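Local structure of sensor protein DivL (Caulobacter crescentus, 4Q20) at residues 45-48 against 49-53; 114-117 against 118-122. The protein acts as a membrane-bound sensor kinase of two-component signalling, phosphorylates CtrA and is required for cell division and growth. All coordinates share one frame; numbering follows the deposited sequence.

From the N terminus, the chain first makes the long helix 26-66, and interaction 1 is a single stretch of its turns. The chain then runs back as helix 73-103, the second helix of the HisKA hairpin, before strand 112-115 begins the ATPase part. Interaction 2 spans the junction where that strand gives way to helix 116-133. Each contact lies within one continuous stretch, between residues about one helical turn apart, so neither closes a long loop; they follow in series without nesting or crossing. The centres of interactions 1 and 2 are about 33 Å apart. Interaction 1 belongs to the helical dimer region, whereas interaction 2 packs beside strands and helices of the nucleotide-binding region.

Interaction 1 (45-48 against 49-53); sequences GNVS and YELRT
Ser48 and Arg52 stand one turn apart on helix 26-66, the first helix of the HisKA hairpin, and are joined both through side chains and through the backbone. The hydroxyl OG of Ser48 lies anti to the backbone N (chi1 -177°) and accepts the N-H of Arg52 NE at 3.1 Å, along a nearly straight bond of 165°. This hydroxyl sits at the edge of the guanidinium, close to its plane, while Ser48 O lies over one face of the same group. The bend of the arginine chain at chi3 folds NE back to reach the serine. Ser48 O in turn takes the backbone N-H of Arg52 at 3.0 Å.

Upstream, Tyr49 N donates to Gly45 O at 3.1 Å and weakly to Asn46 O, which also accepts weakly from Glu50 N. Leu51 N splits its N-H between Val47 O and Ser48 O, both weakly. Apolar packing accompanies this pattern where Val47 CG1 approaches Leu51 CG at 4.4 Å. Val47 and Leu51 also touch helix 73-103, at Val96 and at Leu89 and Ile93 respectively, and meet Phe43 and Val47 of the second subunit, as expected for the four-helix bundle of a HisKA dimer.

Tyr49 is the residue that becomes phosphorylated by autocatalysis; here it is unmodified, its ring carried well out from the helix axis. Its carbonyl oxygen is gripped twice, by the N-H and the hydroxyl of Thr53, which arrive from opposite faces of the carbonyl plane. The hydroxyl bond, Thr53 OG1 to Tyr49 O, measures 2.8 Å, and the same OG1 lies over the centre of the tyrosine ring, 3.4 Å above its plane.

Interaction 2 (114-117 against 118-122); sequences IRVS and DLLLN
Val116 and Leu120 run alongside each other, both directed off the same flank of helix 116-133 at its start, where strand 112-115 turns directly into a helix with Arg115 at the N-cap position. This strand-to-helix junction leads into the ATP-binding region of the GHKL type that follows the helical hairpin in histidine kinases.

Leu120 can be followed outward atom by atom. Leu120 CB rests 3.7 Å from Val116 O and 3.8 Å from Ser117 O. CG stays near Val116 O, and CD1 folds back to lie 3.5 Å from that oxygen while also meeting Val116 CG1 at 3.8 Å. A first torsion of -100°, removed from the staggered positions, accompanies this return of the chain toward the valine. Val116 O is at the same time the acceptor for Leu120 N, at 3.0 Å and nearly in line with its C=O bond. Both side chains touch Ala181 of strand 176-183, so this side of the helix is set against the larger sheet.

Leu119 takes a different direction: its CD1 meets CG2 of Ile114 obliquely, and its side chain goes on to Leu156 and Leu160 of helix 153-170. Ile114 itself pairs through its backbone with Ile149 in the two-stranded sheet. The Leu119 side chain thus touches both the end of strand 112-115 and helix 153-170.

Backbone bonds define the turn, with Leu121 N donating to Ser117 O at 3.2 Å and Leu119 N donating only weakly to Arg115 O. On the polar side, Asp118 CG sits between the backbone N and the carbonyl carbon (chi1 62°), turning the carboxylate back over Arg115. Asp118 OD1 lies 2.7 Å from Arg115 O, an unfavourable approach of two acceptors that is doubtful as modelled, while Asp118 OD2 comes 3.3 Å from Arg115 CB.

Interaction 1 (45-48 against 49-53)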
ATOM      1  N   GLY A  45       1.178   3.387  11.887  1.00 70.88           N
ATOM      2  CA  GLY A  45       0.513   4.665  11.659  1.00 70.49           C
ATOM      3  C   GLY A  45       1.175   5.509  10.582  1.00 76.22           C
ATOM      4  O   GLY A  45       0.481   6.135   9.776  1.00 77.59           O
ATOM      5  N   ASN A  46       2.517   5.497  10.528  1.00 72.27           N
ATOM      6  CA  ASN A  46       3.297   6.231   9.525  1.00 72.17           C
ATOM      7  C   ASN A  46       3.186   5.576   8.157  1.00 74.02           C
ATOM      8  O   ASN A  46       2.916   6.268   7.174  1.00 74.07           O
ATOM      9  CB  ASN A  46       4.761   6.340   9.949  1.00 74.04           C
ATOM     10  CG  ASN A  46       5.011   7.314  11.067  1.00 92.27           C
ATOM     11  OD1 ASN A  46       4.287   8.295  11.232  1.00 96.96           O
ATOM     12  ND2 ASN A  46       6.038   7.071  11.872  1.00 80.53           N
ATOM     13  N   VAL A  47       3.346   4.246   8.097  1.00 69.91           N
ATOM     14  CA  VAL A  47       3.223   3.501   6.844  1.00 69.35           C
ATOM     15  C   VAL A  47       1.777   3.633   6.334  1.00 74.04           C
ATOM     16  O   VAL A  47       1.568   3.892   5.164  1.00 76.79           O
ATOM     17  CB  VAL A  47       3.688   2.020   6.963  1.00 71.86           C
ATOM     18  CG1 VAL A  47       3.406   1.244   5.674  1.00 70.50           C
ATOM     19  CG2 VAL A  47       5.181   1.943   7.308  1.00 71.83           C
ATOM     20  N   SER A  48       0.812   3.532   7.217  1.00 69.33           N
ATOM     21  CA  SER A  48      -0.614   3.661   6.924  1.00 69.31           C
ATOM     22  C   SER A  48      -0.949   5.008   6.283  1.00 73.34           C
ATOM     23  O   SER A  48      -1.780   5.056   5.383  1.00 72.00           O
ATOM     24  CB  SER A  48      -1.428   3.490   8.206  1.00 73.04           C
ATOM     25  OG  SER A  48      -2.809   3.536   7.915  1.00 84.97           O
ATOM     26  N   TYR A  49      -0.344   6.098   6.779  1.00 71.48           N
ATOM     27  CA  TYR A  49      -0.574   7.434   6.242  1.00 72.05           C
ATOM     28  C   TYR A  49      -0.124   7.459   4.762  1.00 72.41           C
ATOM     29  O   TYR A  49      -0.836   7.950   3.890  1.00 73.00           O
ATOM     30  CB  TYR A  49       0.155   8.496   7.100  1.00 75.10           C
ATOM     31  CG  TYR A  49      -0.035   9.906   6.581  1.00 79.16           C
ATOM     32  CD1 TYR A  49      -1.166  10.649   6.920  1.00 82.01           C
ATOM     33  CD2 TYR A  49       0.883  10.477   5.698  1.00 80.40           C
ATOM     34  CE1 TYR A  49      -1.375  11.927   6.394  1.00 84.45           C
ATOM     35  CE2 TYR A  49       0.673  11.744   5.153  1.00 82.81           C
ATOM     36  CZ  TYR A  49      -0.451  12.470   5.512  1.00 95.01           C
ATOM     37  OH  TYR A  49      -0.635  13.739   5.005  1.00105.52           O
ATOM     38  N   GLU A  50       1.026   6.881   4.495  1.00 66.80           N
ATOM     39  CA  GLU A  50       1.614   6.755   3.157  1.00 65.11           C
ATOM     40  C   GLU A  50       0.808   5.828   2.238  1.00 68.48           C
ATOM     41  O   GLU A  50       0.993   5.873   1.039  1.00 68.23           O
ATOM     42  CB  GLU A  50       3.035   6.208   3.276  1.00 66.31           C
ATOM     43  CG  GLU A  50       4.093   7.178   3.767  1.00 78.62           C
ATOM     44  CD  GLU A  50       5.488   6.668   3.464  1.00111.26           C
ATOM     45  OE1 GLU A  50       5.802   5.518   3.852  1.00111.02           O
ATOM     46  OE2 GLU A  50       6.231   7.376   2.745  1.00118.45           O
ATOM     47  N   LEU A  51      -0.040   4.951   2.768  1.00 67.39           N
ATOM     48  CA  LEU A  51      -0.849   4.090   1.900  1.00 66.85           C
ATOM     49  C   LEU A  51      -2.157   4.756   1.541  1.00 71.49           C
ATOM     50  O   LEU A  51      -2.577   4.699   0.390  1.00 71.28           O
ATOM     51  CB  LEU A  51      -1.140   2.723   2.544  1.00 67.12           C
ATOM     52  CG  LEU A  51       0.053   1.840   2.963  1.00 72.83           C
ATOM     53  CD1 LEU A  51      -0.444   0.508   3.496  1.00 73.21           C
ATOM     54  CD2 LEU A  51       1.055   1.635   1.824  1.00 73.33           C
ATOM     55  N   ARG A  52      -2.795   5.399   2.530  1.00 70.03           N
ATOM     56  CA  ARG A  52      -4.125   6.014   2.441  1.00 71.03           C
ATOM     57  C   ARG A  52      -4.155   7.396   1.748  1.00 74.85           C
ATOM     58  O   ARG A  52      -5.163   7.722   1.126  1.00 75.65           O
ATOM     59  CB  ARG A  52      -4.742   6.141   3.841  1.00 70.07           C
ATOM     60  CG  ARG A  52      -5.233   4.827   4.484  1.00 74.03           C
ATOM     61  CD  ARG A  52      -5.894   5.055   5.863  1.00 81.45           C
ATOM     62  NE  ARG A  52      -4.907   5.525   6.853  1.00107.64           N
ATOM     63  CZ  ARG A  52      -4.688   6.802   7.189  1.00118.32           C
ATOM     64  NH1 ARG A  52      -5.423   7.773   6.656  1.00107.84           N
ATOM     65  NH2 ARG A  52      -3.742   7.113   8.069  1.00 89.75           N
ATOM     66  N   THR A  53      -3.092   8.196   1.849  1.00 70.20           N
ATOM     67  CA  THR A  53      -3.070   9.524   1.208  1.00 71.12           C
ATOM     68  C   THR A  53      -3.024   9.395  -0.359  1.00 74.05           C
ATOM     69  O   THR A  53      -3.933   9.917  -0.994  1.00 75.36           O
ATOM     70  CB  THR A  53      -1.933  10.383   1.780  1.00 80.71           C
ATOM     71  OG1 THR A  53      -2.040  10.403   3.209  1.00 87.78           O
ATOM     72  CG2 THR A  53      -1.940  11.790   1.226  1.00 74.92           C
TER

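Interaction 2 (114-117 against 118-122)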
ATOM      1  N   ILE A 114      30.016   2.842 -13.468  1.00114.37           N
ATOM      2  CA  ILE A 114      28.832   3.664 -13.744  1.00110.91           C
ATOM      3  C   ILE A 114      29.238   4.974 -14.421  1.00116.07           C
ATOM      4  O   ILE A 114      30.009   5.736 -13.853  1.00116.12           O
ATOM      5  CB  ILE A 114      28.023   3.955 -12.426  1.00107.55           C
ATOM      6  CG1 ILE A 114      27.817   2.716 -11.521  1.00107.06           C
ATOM      7  CG2 ILE A 114      26.727   4.749 -12.661  1.00105.03           C
ATOM      8  CD1 ILE A 114      27.038   1.547 -12.119  1.00120.36           C
ATOM      9  N   ARG A 115      28.685   5.261 -15.601  1.00113.79           N
ATOM     10  CA  ARG A 115      28.941   6.533 -16.259  1.00113.45           C
ATOM     11  C   ARG A 115      27.943   7.507 -15.665  1.00109.87           C
ATOM     12  O   ARG A 115      26.739   7.281 -15.760  1.00109.16           O
ATOM     13  CB  ARG A 115      28.841   6.412 -17.796  1.00119.30           C
ATOM     14  CG  ARG A 115      29.375   7.639 -18.547  1.00130.24           C
ATOM     15  CD  ARG A 115      29.696   7.349 -20.004  1.00142.00           C
ATOM     16  NE  ARG A 115      30.983   6.670 -20.159  1.00152.50           N
ATOM     17  CZ  ARG A 115      31.126   5.406 -20.550  1.00172.01           C
ATOM     18  NH1 ARG A 115      30.061   4.670 -20.846  1.00160.54           N
ATOM     19  NH2 ARG A 115      32.335   4.872 -20.662  1.00160.66           N
ATOM     20  N   VAL A 116      28.436   8.535 -14.976  1.00101.40           N
ATOM     21  CA  VAL A 116      27.604   9.524 -14.278  1.00 97.24           C
ATOM     22  C   VAL A 116      26.635  10.267 -15.251  1.00104.73           C
ATOM     23  O   VAL A 116      25.476  10.517 -14.887  1.00101.96           O
ATOM     24  CB  VAL A 116      28.478  10.518 -13.461  1.00 98.88           C
ATOM     25  CG1 VAL A 116      27.623  11.539 -12.737  1.00 94.58           C
ATOM     26  CG2 VAL A 116      29.372   9.785 -12.472  1.00 97.56           C
ATOM     27  N   SER A 117      27.106  10.600 -16.463  1.00108.35           N
ATOM     28  CA  SER A 117      26.329  11.298 -17.497  1.00111.87           C
ATOM     29  C   SER A 117      25.004  10.569 -17.812  1.00117.99           C
ATOM     30  O   SER A 117      23.943  11.207 -17.835  1.00116.58           O
ATOM     31  CB  SER A 117      27.158  11.446 -18.773  1.00122.12           C
ATOM     32  OG  SER A 117      28.452  11.957 -18.498  1.00135.76           O
ATOM     33  N   ASP A 118      25.067   9.233 -18.003  1.00117.07           N
ATOM     34  CA  ASP A 118      23.887   8.438 -18.321  1.00119.00           C
ATOM     35  C   ASP A 118      22.954   8.320 -17.118  1.00115.96           C
ATOM     36  O   ASP A 118      21.737   8.427 -17.290  1.00115.80           O
ATOM     37  CB  ASP A 118      24.243   7.049 -18.907  1.00127.00           C
ATOM     38  CG  ASP A 118      25.029   6.044 -18.065  1.00146.73           C
ATOM     39  OD1 ASP A 118      24.682   5.859 -16.872  1.00143.03           O
ATOM     40  OD2 ASP A 118      25.856   5.294 -18.655  1.00161.67           O
ATOM     41  N   LEU A 119      23.533   8.145 -15.904  1.00106.19           N
ATOM     42  CA  LEU A 119      22.836   8.017 -14.629  1.00100.19           C
ATOM     43  C   LEU A 119      21.924   9.247 -14.378  1.00100.60           C
ATOM     44  O   LEU A 119      20.759   9.085 -13.991  1.00 99.14           O
ATOM     45  CB  LEU A 119      23.893   7.859 -13.519  1.00 97.72           C
ATOM     46  CG  LEU A 119      23.424   7.486 -12.097  1.00 97.57           C
ATOM     47  CD1 LEU A 119      23.189   5.994 -11.967  1.00 98.48           C
ATOM     48  CD2 LEU A 119      24.445   7.911 -11.075  1.00 95.88           C
ATOM     49  N   LEU A 120      22.440  10.457 -14.671  1.00 95.05           N
ATOM     50  CA  LEU A 120      21.713  11.717 -14.539  1.00 92.68           C
ATOM     51  C   LEU A 120      20.614  11.863 -15.598  1.00 99.10           C
ATOM     52  O   LEU A 120      19.513  12.303 -15.262  1.00 97.61           O
ATOM     53  CB  LEU A 120      22.694  12.899 -14.629  1.00 92.87           C
ATOM     54  CG  LEU A 120      23.131  13.528 -13.297  1.00 93.07           C
ATOM     55  CD1 LEU A 120      23.947  12.562 -12.437  1.00 89.90           C
ATOM     56  CD2 LEU A 120      23.926  14.765 -13.547  1.00 96.63           C
ATOM     57  N   LEU A 121      20.896  11.494 -16.868  1.00100.20           N
ATOM     58  CA  LEU A 121      19.919  11.594 -17.962  1.00104.20           C
ATOM     59  C   LEU A 121      18.776  10.588 -17.808  1.00108.74           C
ATOM     60  O   LEU A 121      17.648  10.874 -18.219  1.00109.67           O
ATOM     61  CB  LEU A 121      20.589  11.415 -19.333  1.00109.42           C
ATOM     62  CG  LEU A 121      21.391  12.613 -19.841  1.00115.72           C
ATOM     63  CD1 LEU A 121      22.436  12.181 -20.859  1.00119.70           C
ATOM     64  CD2 LEU A 121      20.480  13.707 -20.400  1.00119.84           C
ATOM     65  N   ASN A 122      19.060   9.418 -17.208  1.00104.88           N
ATOM     66  CA  ASN A 122      18.049   8.385 -16.975  1.00104.49           C
ATOM     67  C   ASN A 122      17.093   8.838 -15.874  1.00104.90           C
ATOM     68  O   ASN A 122      15.890   8.610 -15.995  1.00105.87           O
ATOM     69  CB  ASN A 122      18.701   7.046 -16.653  1.00101.45           C
ATOM     70  CG  ASN A 122      19.521   6.495 -17.799  1.00125.48           C
ATOM     71  OD1 ASN A 122      19.503   7.014 -18.914  1.00126.06           O
ATOM     72  ND2 ASN A 122      20.331   5.485 -17.537  1.00119.30           N
TER